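Local coordinates for intracellular sulfur oxidation protein DsrF (Allochromatium vinosum, PDB 2HY5), which is of uncertain function but could take part in oxidising intracellular sulfur, as one of three related subunits of the DsrEFH complex, at residues F8-R13 and L26-I31; A15-I20 and R53-K58; I20-A25 and K63-T68; V41-L44 and Y49-T52. All blocks are in the same frame, centred on the assembly; numbering follows the deposited sequence.

Contact 1: residues F8-R13 and L26-I31; sequences FMYLNR and LEVVLI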
loop_
_atom_site.group_PDB
_atom_site.type_symbol
_atom_site.label_atom_id
_atom_site.label_comp_id
_atom_site.label_asym_id
_atom_site.label_seq_id
_atom_site.Cartn_x
_atom_site.Cartn_y
_atom_site.Cartn_z
ATOM N N PHE B 8 -3.863 21.165 15.519
ATOM C CA PHE B 8 -3.877 20.072 14.555
ATOM C C PHE B 8 -2.560 19.939 13.802
ATOM O O PHE B 8 -2.027 20.929 13.298
ATOM C CB PHE B 8 -4.992 20.273 13.525
ATOM C CG PHE B 8 -6.375 20.024 14.057
ATOM C CD1 PHE B 8 -7.492 20.367 13.299
ATOM C CD2 PHE B 8 -6.567 19.429 15.299
ATOM C CE1 PHE B 8 -8.779 20.121 13.771
ATOM C CE2 PHE B 8 -7.853 19.179 15.779
ATOM C CZ PHE B 8 -8.958 19.526 15.014
ATOM N N MET B 9 -2.044 18.717 13.728
ATOM C CA MET B 9 -0.808 18.453 12.993
ATOM C C MET B 9 -1.129 17.578 11.794
ATOM O O MET B 9 -1.877 16.611 11.905
ATOM C CB MET B 9 0.228 17.719 13.859
ATOM C CG MET B 9 1.456 17.262 13.056
ATOM S SD MET B 9 2.694 16.310 13.969
ATOM C CE MET B 9 3.528 17.608 14.814
ATOM N N TYR B 10 -0.568 17.932 10.644
ATOM C CA TYR B 10 -0.749 17.157 9.423
ATOM C C TYR B 10 0.599 16.506 9.173
ATOM O O TYR B 10 1.552 17.181 8.794
ATOM C CB TYR B 10 -1.123 18.081 8.266
ATOM C CG TYR B 10 -2.527 18.616 8.387
ATOM C CD1 TYR B 10 -3.607 17.893 7.887
ATOM C CD2 TYR B 10 -2.783 19.828 9.031
ATOM C CE1 TYR B 10 -4.911 18.360 8.023
ATOM C CE2 TYR B 10 -4.088 20.303 9.174
ATOM C CZ TYR B 10 -5.145 19.561 8.665
ATOM O OH TYR B 10 -6.440 20.014 8.799
ATOM N N LEU B 11 0.672 15.200 9.410
ATOM C CA LEU B 11 1.910 14.443 9.256
ATOM C C LEU B 11 2.068 13.821 7.874
ATOM O O LEU B 11 1.432 12.816 7.562
ATOM C CB LEU B 11 1.970 13.347 10.320
ATOM C CG LEU B 11 3.182 12.416 10.339
ATOM C CD1 LEU B 11 4.445 13.212 10.586
ATOM C CD2 LEU B 11 2.988 11.368 11.425
ATOM N N ASN B 12 2.931 14.427 7.061
ATOM C CA ASN B 12 3.207 13.959 5.706
ATOM C C ASN B 12 4.509 13.170 5.663
ATOM O O ASN B 12 5.575 13.718 5.920
ATOM C CB ASN B 12 3.297 15.154 4.759
ATOM C CG ASN B 12 1.960 15.815 4.538
ATOM O OD1 ASN B 12 0.986 15.156 4.174
ATOM N ND2 ASN B 12 1.902 17.123 4.753
ATOM N N ARG B 13 4.422 11.889 5.317
ATOM C CA ARG B 13 5.602 11.034 5.279
ATOM C C ARG B 13 5.816 10.266 3.981
ATOM O O ARG B 13 6.787 9.520 3.863
ATOM C CB ARG B 13 5.550 10.034 6.439
ATOM C CG ARG B 13 5.647 10.670 7.819
ATOM C CD ARG B 13 5.581 9.610 8.917
ATOM N NE ARG B 13 6.596 8.576 8.729
ATOM C CZ ARG B 13 6.324 7.295 8.504
ATOM N NH1 ARG B 13 5.064 6.879 8.441
ATOM N NH2 ARG B 13 7.311 6.427 8.330
ATOM N N LEU B 26 -3.016 17.042 1.079
ATOM C CA LEU B 26 -2.986 18.482 0.846
ATOM C C LEU B 26 -4.415 19.023 0.777
ATOM O O LEU B 26 -4.695 20.132 1.232
ATOM C CB LEU B 26 -2.231 18.783 -0.456
ATOM C CG LEU B 26 -1.980 20.245 -0.833
ATOM C CD1 LEU B 26 -1.310 20.977 0.319
ATOM C CD2 LEU B 26 -1.102 20.295 -2.082
ATOM N N GLU B 27 -5.318 18.226 0.214
ATOM C CA GLU B 27 -6.723 18.615 0.104
ATOM C C GLU B 27 -7.340 18.871 1.482
ATOM O O GLU B 27 -8.142 19.793 1.650
ATOM C CB GLU B 27 -7.521 17.521 -0.614
ATOM C CG GLU B 27 -7.311 17.456 -2.114
ATOM C CD GLU B 27 -8.133 18.486 -2.864
ATOM O OE1 GLU B 27 -8.913 18.085 -3.756
ATOM O OE2 GLU B 27 -8.001 19.696 -2.564
ATOM N N VAL B 28 -6.959 18.060 2.467
ATOM C CA VAL B 28 -7.487 18.210 3.823
ATOM C C VAL B 28 -6.997 19.507 4.463
ATOM O O VAL B 28 -7.753 20.192 5.155
ATOM C CB VAL B 28 -7.073 17.025 4.729
ATOM C CG1 VAL B 28 -7.693 17.196 6.116
ATOM C CG2 VAL B 28 -7.537 15.708 4.118
ATOM N N VAL B 29 -5.732 19.844 4.234
ATOM C CA VAL B 29 -5.179 21.067 4.801
ATOM C C VAL B 29 -5.945 22.281 4.293
ATOM O O VAL B 29 -6.270 23.179 5.068
ATOM C CB VAL B 29 -3.683 21.229 4.445
ATOM C CG1 VAL B 29 -3.161 22.562 4.969
ATOM C CG2 VAL B 29 -2.888 20.082 5.033
ATOM N N LEU B 30 -6.244 22.304 2.995
ATOM C CA LEU B 30 -6.966 23.428 2.402
ATOM C C LEU B 30 -8.370 23.529 2.993
ATOM O O LEU B 30 -8.844 24.619 3.311
ATOM C CB LEU B 30 -7.053 23.263 0.881
ATOM C CG LEU B 30 -5.722 23.136 0.130
ATOM C CD1 LEU B 30 -5.990 23.033 -1.370
ATOM C CD2 LEU B 30 -4.839 24.331 0.433
ATOM N N ILE B 31 -9.027 22.385 3.141
ATOM C CA ILE B 31 -10.372 22.340 3.706
ATOM C C ILE B 31 -10.371 22.774 5.172
ATOM O O ILE B 31 -11.239 23.529 5.611
ATOM C CB ILE B 31 -10.959 20.909 3.610
ATOM C CG1 ILE B 31 -11.258 20.566 2.150
ATOM C CG2 ILE B 31 -12.212 20.787 4.471
ATOM C CD1 ILE B 31 -12.365 21.399 1.530
#
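Tyr10 on strand 7-12 faces Val29 on helix 21-32, their CA atoms 7.5 Å apart, the closest CA pair of the two segments. Strand and helix are the first two elements of a beta-alpha-beta unit completed by strand 38-43, so the contact is the helix lying on its parallel sheet. Tyr10 is the one strand residue here that reaches the helix, and it bridges two successive residues of it. Its CB points toward the helix, and CG, beside the backbone N and anti to the carbonyl carbon (chi1 -72°), then lays the ring against Val28 and Val29. Over one face sits the CG2 methyl of Val29, 3.8 Å from the centroid of the Tyr10 ring and 16° off its normal, a CH-pi contact displaced toward the CG-CD1 side. Val28 comes instead at the ring's edge, near its plane, with its CG1 3.6 Å from CE1 of Tyr10. Phe134, on the neighbouring strand 132-135, stacks on the Tyr10 ring. Val28 also packs on Leu112 of a neighbouring DsrE subunit. All the pairing between the segments is apolar; the two valine methyls and the stacked Phe134 together probably restrict how the ring can turn. The phenol OH is buried with no hydrogen-bond partner in the model, a polar cost set against this hydrophobic packing.

Contact 2: residues A15-I20 and R53-K58; sequences APYGTI and RGQDTK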
loop_
_atom_site.group_PDB
_atom_site.type_symbol
_atom_site.label_atom_id
_atom_site.label_comp_id
_atom_site.label_asym_id
_atom_site.label_seq_id
_atom_site.Cartn_x
_atom_site.Cartn_y
_atom_site.Cartn_z
ATOM N N ALA B 15 6.204 10.009 -0.354
ATOM C CA ALA B 15 6.647 10.727 -1.539
ATOM C C ALA B 15 5.442 10.954 -2.438
ATOM O O ALA B 15 4.495 10.172 -2.426
ATOM C CB ALA B 15 7.714 9.914 -2.281
ATOM N N PRO B 16 5.463 12.036 -3.229
ATOM C CA PRO B 16 4.361 12.358 -4.137
ATOM C C PRO B 16 4.332 11.476 -5.387
ATOM O O PRO B 16 5.335 10.853 -5.747
ATOM C CB PRO B 16 4.619 13.825 -4.464
ATOM C CG PRO B 16 6.106 13.878 -4.504
ATOM C CD PRO B 16 6.503 13.081 -3.277
ATOM N N TYR B 17 3.157 11.416 -6.012
ATOM C CA TYR B 17 2.909 10.673 -7.248
ATOM C C TYR B 17 2.850 9.150 -7.206
ATOM O O TYR B 17 1.998 8.558 -7.865
ATOM C CB TYR B 17 3.899 11.128 -8.321
ATOM C CG TYR B 17 3.849 12.615 -8.542
ATOM C CD1 TYR B 17 4.919 13.430 -8.173
ATOM C CD2 TYR B 17 2.707 13.223 -9.070
ATOM C CE1 TYR B 17 4.853 14.812 -8.319
ATOM C CE2 TYR B 17 2.634 14.606 -9.218
ATOM C CZ TYR B 17 3.707 15.392 -8.837
ATOM O OH TYR B 17 3.624 16.760 -8.951
ATOM N N GLY B 18 3.741 8.516 -6.453
ATOM C CA GLY B 18 3.723 7.060 -6.363
ATOM C C GLY B 18 2.405 6.597 -5.768
ATOM O O GLY B 18 1.898 5.511 -6.082
ATOM N N THR B 19 1.862 7.428 -4.884
ATOM C CA THR B 19 0.579 7.172 -4.241
ATOM C C THR B 19 -0.164 8.503 -4.204
ATOM O O THR B 19 0.420 9.560 -4.434
ATOM C CB THR B 19 0.728 6.655 -2.793
ATOM O OG1 THR B 19 1.541 7.561 -2.034
ATOM C CG2 THR B 19 1.350 5.263 -2.776
ATOM N N ILE B 20 -1.450 8.456 -3.897
ATOM C CA ILE B 20 -2.241 9.669 -3.873
ATOM C C ILE B 20 -2.210 10.384 -2.524
ATOM O O ILE B 20 -2.696 11.504 -2.409
ATOM C CB ILE B 20 -3.714 9.353 -4.247
ATOM C CG1 ILE B 20 -4.443 10.636 -4.649
ATOM C CG2 ILE B 20 -4.415 8.681 -3.075
ATOM C CD1 ILE B 20 -5.830 10.403 -5.204
ATOM N N ARG B 53 11.462 21.328 -5.548
ATOM C CA ARG B 53 11.182 22.350 -6.542
ATOM C C ARG B 53 11.414 21.804 -7.947
ATOM O O ARG B 53 12.127 20.818 -8.131
ATOM C CB ARG B 53 12.081 23.568 -6.302
ATOM C CG ARG B 53 13.555 23.287 -6.510
ATOM C CD ARG B 53 14.458 24.341 -5.869
ATOM N NE ARG B 53 14.155 25.706 -6.293
ATOM C CZ ARG B 53 13.260 26.497 -5.707
ATOM N NH1 ARG B 53 12.568 26.066 -4.662
ATOM N NH2 ARG B 53 13.062 27.727 -6.165
ATOM N N GLY B 54 10.783 22.434 -8.929
ATOM C CA GLY B 54 10.964 22.025 -10.313
ATOM C C GLY B 54 10.335 20.730 -10.791
ATOM O O GLY B 54 10.833 20.108 -11.731
ATOM N N GLN B 55 9.248 20.311 -10.160
ATOM C CA GLN B 55 8.575 19.090 -10.576
ATOM C C GLN B 55 7.936 19.319 -11.946
ATOM O O GLN B 55 7.318 20.356 -12.180
ATOM C CB GLN B 55 7.511 18.701 -9.548
ATOM C CG GLN B 55 8.081 18.182 -8.238
ATOM C CD GLN B 55 7.010 17.939 -7.190
ATOM O OE1 GLN B 55 5.818 17.916 -7.499
ATOM N NE2 GLN B 55 7.431 17.750 -5.945
ATOM N N ASP B 56 8.112 18.356 -12.849
ATOM C CA ASP B 56 7.559 18.417 -14.208
ATOM C C ASP B 56 6.928 17.055 -14.499
ATOM O O ASP B 56 7.631 16.073 -14.732
ATOM C CB ASP B 56 8.672 18.707 -15.217
ATOM C CG ASP B 56 8.173 18.731 -16.653
ATOM O OD1 ASP B 56 8.974 19.069 -17.551
ATOM O OD2 ASP B 56 6.988 18.410 -16.887
ATOM N N THR B 57 5.600 17.013 -14.511
ATOM C CA THR B 57 4.866 15.763 -14.706
ATOM C C THR B 57 4.346 15.427 -16.103
ATOM O O THR B 57 3.600 14.465 -16.258
ATOM C CB THR B 57 3.662 15.716 -13.765
ATOM O OG1 THR B 57 2.755 16.771 -14.121
ATOM C CG2 THR B 57 4.114 15.908 -12.319
ATOM N N LYS B 58 4.720 16.194 -17.116
ATOM C CA LYS B 58 4.231 15.903 -18.461
ATOM C C LYS B 58 4.620 14.506 -18.954
ATOM O O LYS B 58 3.899 13.893 -19.743
ATOM C CB LYS B 58 4.728 16.969 -19.441
ATOM C CG LYS B 58 4.155 18.352 -19.170
ATOM C CD LYS B 58 4.575 19.351 -20.234
ATOM C CE LYS B 58 3.949 20.714 -19.989
ATOM N NZ LYS B 58 4.327 21.698 -21.042
#
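A single phenol-to-amide hydrogen bond joins two irregular loops whose backbones stay well apart: Tyr17 OH donates to Gln55 OE1 at 2.9 Å, although the nearest CA atoms, those of Tyr17 and Thr57, are 9.2 Å from each other. Tyr17 itself has a positive phi of 73°, uncommon for a residue with a side chain. The Gln55 chain runs extended beyond CG and brings its amide to the edge of the Tyr17 ring, the two planes 75° apart. The donor approaches OE1 with a C=O...O angle of 151°, somewhat tilted out of the carbonyl plane. On the same phenol end lies the CG2 methyl of Thr57, 3.5 Å from Tyr17 CZ, crossing the tyrosine at about a right angle. The rotamer of Thr57 that gives OG1 to Met62 O in a hydrogen bond also puts CG2 at this phenol end. Gln55 NE2 is likewise taken, by Thr52 OG1, so both ends of the amide are held and its orientation is set. A phenylalanine in place of Tyr17 would probably leave Gln55 OE1 without its phenol donor and weaken the hold on Thr57 CG2. Phe65 meets the Tyr17 ring obliquely, while Ala68 of a neighbouring DsrH subunit packs on both Tyr17 and Gln55. One directional bond, backed by a methyl, thus ties the loop before helix 21-32 to the long connection after strand 38-43, at a place where DsrF meets DsrH.

Contact 3: residues I20-A25 and K63-T68; sequences IYAWEA and KNFSPT
Trp23, in the first turns of helix 21-32, and Phe65, in an irregular segment, bring their CA atoms to 7.1 Å, the closest CA pair of the two segments. The side chains slide past each other in opposite directions, so each covers the root of the other. The CB of Trp23 stands over the centre of the Phe65 ring, 3.9 Å from its centroid and 7° off the normal, a CH-pi contact. In return the six-membered ring of Trp23 lies along the base of Phe65, its CE3 3.4 Å from Phe65 CD2 and 3.5 Å from Phe65 CB. The two ring planes are 50° apart, an oblique meeting. Phe65 CG sits between its own backbone N and carbonyl carbon (chi1 66°), a setting that swings the ring across to the helix. At the far end of the ring, Phe65 CZ touches the methyl CB of Ala22 at 3.9 Å. Thr68 adds its OG1 at the edge of the indole, 3.8 Å from Trp23 CZ3. Arg84 of a neighbouring DsrE subunit packs on Trp23. In this way an oblique aromatic pair packs a long irregular connection of the DsrE/DsrF-like fold, between strands 38-43 and 79-83, on the N-terminal turns of the helix in its first beta-alpha-beta unit.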
loop_
_atom_site.group_PDB
_atom_site.type_symbol
_atom_site.label_atom_id
_atom_site.label_comp_id
_atom_site.label_asym_id
_atom_site.label_seq_id
_atom_site.Cartn_x
_atom_site.Cartn_y
_atom_site.Cartn_z
ATOM N N ILE B 20 -1.450 8.456 -3.897
ATOM C CA ILE B 20 -2.241 9.669 -3.873
ATOM C C ILE B 20 -2.210 10.384 -2.524
ATOM O O ILE B 20 -2.696 11.504 -2.409
ATOM C CB ILE B 20 -3.714 9.353 -4.247
ATOM C CG1 ILE B 20 -4.443 10.636 -4.649
ATOM C CG2 ILE B 20 -4.415 8.681 -3.075
ATOM C CD1 ILE B 20 -5.830 10.403 -5.204
ATOM N N TYR B 21 -1.622 9.750 -1.512
ATOM C CA TYR B 21 -1.586 10.342 -0.176
ATOM C C TYR B 21 -1.119 11.795 -0.092
ATOM O O TYR B 21 -1.693 12.582 0.657
ATOM C CB TYR B 21 -0.748 9.469 0.766
ATOM C CG TYR B 21 -1.257 8.044 0.852
ATOM C CD1 TYR B 21 -0.547 6.994 0.272
ATOM C CD2 TYR B 21 -2.472 7.752 1.471
ATOM C CE1 TYR B 21 -1.031 5.688 0.304
ATOM C CE2 TYR B 21 -2.969 6.444 1.507
ATOM C CZ TYR B 21 -2.241 5.419 0.921
ATOM O OH TYR B 21 -2.720 4.125 0.938
ATOM N N ALA B 22 -0.095 12.161 -0.855
ATOM C CA ALA B 22 0.404 13.533 -0.820
ATOM C C ALA B 22 -0.658 14.528 -1.280
ATOM O O ALA B 22 -0.914 15.539 -0.622
ATOM C CB ALA B 22 1.654 13.665 -1.695
ATOM N N TRP B 23 -1.276 14.238 -2.418
ATOM C CA TRP B 23 -2.293 15.125 -2.970
ATOM C C TRP B 23 -3.571 15.179 -2.138
ATOM O O TRP B 23 -4.072 16.262 -1.835
ATOM C CB TRP B 23 -2.634 14.710 -4.406
ATOM C CG TRP B 23 -3.811 15.447 -4.968
ATOM C CD1 TRP B 23 -4.941 14.897 -5.503
ATOM C CD2 TRP B 23 -3.996 16.866 -5.017
ATOM N NE1 TRP B 23 -5.820 15.884 -5.880
ATOM C CE2 TRP B 23 -5.263 17.108 -5.593
ATOM C CE3 TRP B 23 -3.213 17.964 -4.630
ATOM C CZ2 TRP B 23 -5.770 18.394 -5.789
ATOM C CZ3 TRP B 23 -3.718 19.248 -4.825
ATOM C CH2 TRP B 23 -4.983 19.449 -5.400
ATOM N N GLU B 24 -4.105 14.025 -1.757
ATOM C CA GLU B 24 -5.333 14.046 -0.978
ATOM C C GLU B 24 -5.108 14.563 0.439
ATOM O O GLU B 24 -6.032 15.072 1.065
ATOM C CB GLU B 24 -6.015 12.667 -1.001
ATOM C CG GLU B 24 -6.583 12.345 -2.388
ATOM C CD GLU B 24 -7.462 11.109 -2.433
ATOM O OE1 GLU B 24 -7.103 10.089 -1.809
ATOM O OE2 GLU B 24 -8.512 11.157 -3.112
ATOM N N ALA B 25 -3.876 14.466 0.932
ATOM C CA ALA B 25 -3.562 14.989 2.259
ATOM C C ALA B 25 -3.603 16.515 2.151
ATOM O O ALA B 25 -4.150 17.197 3.017
ATOM C CB ALA B 25 -2.179 14.538 2.702
ATOM N N LYS B 63 -1.351 15.449 -13.621
ATOM C CA LYS B 63 -1.343 16.881 -13.369
ATOM C C LYS B 63 -0.323 17.160 -12.274
ATOM O O LYS B 63 -0.204 16.402 -11.310
ATOM C CB LYS B 63 -2.718 17.363 -12.909
ATOM C CG LYS B 63 -2.749 18.843 -12.557
ATOM C CD LYS B 63 -4.056 19.225 -11.889
ATOM C CE LYS B 63 -4.036 20.670 -11.420
ATOM N NZ LYS B 63 -5.230 20.996 -10.589
ATOM N N ASN B 64 0.420 18.244 -12.445
ATOM C CA ASN B 64 1.432 18.659 -11.485
ATOM C C ASN B 64 0.704 19.449 -10.397
ATOM O O ASN B 64 0.237 20.558 -10.646
ATOM C CB ASN B 64 2.459 19.532 -12.217
ATOM C CG ASN B 64 3.610 19.969 -11.336
ATOM O OD1 ASN B 64 4.624 20.457 -11.836
ATOM N ND2 ASN B 64 3.463 19.812 -10.027
ATOM N N PHE B 65 0.586 18.881 -9.198
ATOM C CA PHE B 65 -0.112 19.580 -8.119
ATOM C C PHE B 65 0.802 20.356 -7.180
ATOM O O PHE B 65 0.332 20.988 -6.232
ATOM C CB PHE B 65 -0.979 18.609 -7.300
ATOM C CG PHE B 65 -0.200 17.569 -6.535
ATOM C CD1 PHE B 65 0.155 16.362 -7.131
ATOM C CD2 PHE B 65 0.159 17.789 -5.207
ATOM C CE1 PHE B 65 0.855 15.385 -6.407
ATOM C CE2 PHE B 65 0.857 16.823 -4.479
ATOM C CZ PHE B 65 1.206 15.620 -5.079
ATOM N N SER B 66 2.102 20.332 -7.458
ATOM C CA SER B 66 3.069 21.029 -6.617
ATOM C C SER B 66 2.755 22.505 -6.357
ATOM O O SER B 66 2.976 23.000 -5.254
ATOM C CB SER B 66 4.478 20.906 -7.209
ATOM O OG SER B 66 4.584 21.587 -8.444
ATOM N N PRO B 67 2.236 23.234 -7.364
ATOM C CA PRO B 67 1.928 24.654 -7.144
ATOM C C PRO B 67 1.030 24.910 -5.931
ATOM O O PRO B 67 1.127 25.951 -5.277
ATOM C CB PRO B 67 1.264 25.066 -8.455
ATOM C CG PRO B 67 1.974 24.211 -9.457
ATOM C CD PRO B 67 1.997 22.864 -8.770
ATOM N N THR B 68 0.160 23.953 -5.630
ATOM C CA THR B 68 -0.747 24.100 -4.501
ATOM C C THR B 68 -0.010 24.303 -3.178
ATOM O O THR B 68 -0.459 25.076 -2.330
ATOM C CB THR B 68 -1.676 22.887 -4.390
ATOM O OG1 THR B 68 -2.433 22.766 -5.600
ATOM C CG2 THR B 68 -2.636 23.055 -3.217
#

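Contact 4: residues V41-L44 and Y49-T52; sequences VLFL and YQLT
Phe43, Leu51 and Gln50 carry this contact, the phenyl ring of Phe43 burying the most surface. Phe43 ends strand 38-43, and the other two belong to the loop that follows it. Its CB points toward that loop and CG lies beside the backbone N, anti to the carbonyl carbon (chi1 -64°), which brings the ring against both partners. The CD1 methyl of Leu51 lies over one face of the Phe43 ring, 3.8 Å from the centroid and 16° off the normal, displaced toward CD1 of the ring in a CH-pi contact. Its other methyl, CD2, reaches the far end of the ring, 3.9 Å from Phe43 CZ. Gln50 meets the ring edge: its OE1 is near the ring plane, 3.5 Å from Phe43 CE2, with amide and ring turned 87° apart. The same OE1 is hydrogen-bonded by Tyr69 OH and Gln50 NE2 donates to Lys14 O, so the buried amide is satisfied at both ends. With an alanine here, Leu51 is likely to lose its flat support and face a gap. One ring thus offers a dispersive CH-pi face and a weakly polar C-H edge, the latter to an already bonded amide oxygen.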
loop_
_atom_site.group_PDB
_atom_site.type_symbol
_atom_site.label_atom_id
_atom_site.label_comp_id
_atom_site.label_asym_id
_atom_site.label_seq_id
_atom_site.Cartn_x
_atom_site.Cartn_y
_atom_site.Cartn_z
ATOM N N VAL B 41 1.972 21.856 9.561
ATOM C CA VAL B 41 2.142 20.791 8.591
ATOM C C VAL B 41 3.588 20.351 8.684
ATOM O O VAL B 41 4.491 21.163 8.530
ATOM C CB VAL B 41 1.848 21.289 7.168
ATOM C CG1 VAL B 41 1.917 20.130 6.186
ATOM C CG2 VAL B 41 0.484 21.945 7.128
ATOM N N LEU B 42 3.798 19.070 8.959
ATOM C CA LEU B 42 5.144 18.532 9.090
ATOM C C LEU B 42 5.466 17.547 7.986
ATOM O O LEU B 42 4.672 16.658 7.681
ATOM C CB LEU B 42 5.301 17.828 10.445
ATOM C CG LEU B 42 6.601 17.047 10.677
ATOM C CD1 LEU B 42 7.788 18.000 10.674
ATOM C CD2 LEU B 42 6.521 16.305 12.007
ATOM N N PHE B 43 6.636 17.716 7.385
ATOM C CA PHE B 43 7.086 16.820 6.336
ATOM C C PHE B 43 8.253 16.063 6.931
ATOM O O PHE B 43 9.264 16.652 7.311
ATOM C CB PHE B 43 7.508 17.604 5.092
ATOM C CG PHE B 43 6.377 18.351 4.446
ATOM C CD1 PHE B 43 5.976 19.591 4.929
ATOM C CD2 PHE B 43 5.679 17.789 3.379
ATOM C CE1 PHE B 43 4.894 20.264 4.366
ATOM C CE2 PHE B 43 4.596 18.451 2.809
ATOM C CZ PHE B 43 4.202 19.693 3.302
ATOM N N LEU B 44 8.085 14.752 7.026
ATOM C CA LEU B 44 9.084 13.870 7.603
ATOM C C LEU B 44 9.326 12.674 6.691
ATOM O O LEU B 44 8.456 12.290 5.904
ATOM C CB LEU B 44 8.591 13.394 8.975
ATOM C CG LEU B 44 9.349 12.287 9.711
ATOM C CD1 LEU B 44 10.729 12.785 10.121
ATOM C CD2 LEU B 44 8.547 11.857 10.935
ATOM N N TYR B 49 10.034 14.929 0.271
ATOM C CA TYR B 49 10.076 14.922 -1.189
ATOM C C TYR B 49 8.859 15.637 -1.771
ATOM O O TYR B 49 8.851 16.025 -2.943
ATOM C CB TYR B 49 10.130 13.480 -1.704
ATOM C CG TYR B 49 11.512 12.861 -1.687
ATOM C CD1 TYR B 49 11.703 11.555 -1.243
ATOM C CD2 TYR B 49 12.617 13.561 -2.170
ATOM C CE1 TYR B 49 12.957 10.955 -1.283
ATOM C CE2 TYR B 49 13.875 12.975 -2.216
ATOM C CZ TYR B 49 14.036 11.671 -1.774
ATOM O OH TYR B 49 15.272 11.083 -1.846
ATOM N N GLN B 50 7.817 15.797 -0.959
ATOM C CA GLN B 50 6.619 16.479 -1.433
ATOM C C GLN B 50 6.903 17.947 -1.744
ATOM O O GLN B 50 6.188 18.578 -2.524
ATOM C CB GLN B 50 5.508 16.398 -0.385
ATOM C CG GLN B 50 4.919 15.013 -0.184
ATOM C CD GLN B 50 3.744 15.031 0.780
ATOM O OE1 GLN B 50 3.044 16.035 0.895
ATOM N NE2 GLN B 50 3.508 13.915 1.456
ATOM N N LEU B 51 7.957 18.489 -1.142
ATOM C CA LEU B 51 8.293 19.893 -1.342
ATOM C C LEU B 51 9.425 20.205 -2.311
ATOM O O LEU B 51 9.913 21.329 -2.329
ATOM C CB LEU B 51 8.609 20.548 0.006
ATOM C CG LEU B 51 7.486 20.582 1.045
ATOM C CD1 LEU B 51 7.993 21.256 2.313
ATOM C CD2 LEU B 51 6.288 21.331 0.482
ATOM N N THR B 52 9.849 19.235 -3.116
ATOM C CA THR B 52 10.930 19.497 -4.062
ATOM C C THR B 52 10.506 20.523 -5.105
ATOM O O THR B 52 9.340 20.588 -5.498
ATOM C CB THR B 52 11.390 18.213 -4.791
ATOM O OG1 THR B 52 10.288 17.652 -5.512
ATOM C CG2 THR B 52 11.925 17.199 -3.798
#

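In the fold
Contacts 1 and 4 lie on the central parallel sheet, on neighbouring strands 7-12 and 38-43, their centres about 11 Å apart; Asn12 bridges them, with probable backbone hydrogen bonds to Leu42 and Leu44. Contact 3 shares helix 21-32 with contact 1, also about 11 Å away centre to centre, and Leu26 CD2 meets Thr68 CG2 at 3.4 Å. Contacts 2 and 3 are the nearest pair, about 8 Å between centres, and share Ile20. Contact 4 reaches contact 3 where Ala22 CB touches Gln50 CD at 3.5 Å. Contacts 1 and 2 are farthest apart, about 17 Å between centres, though their segments adjoin in the sequence.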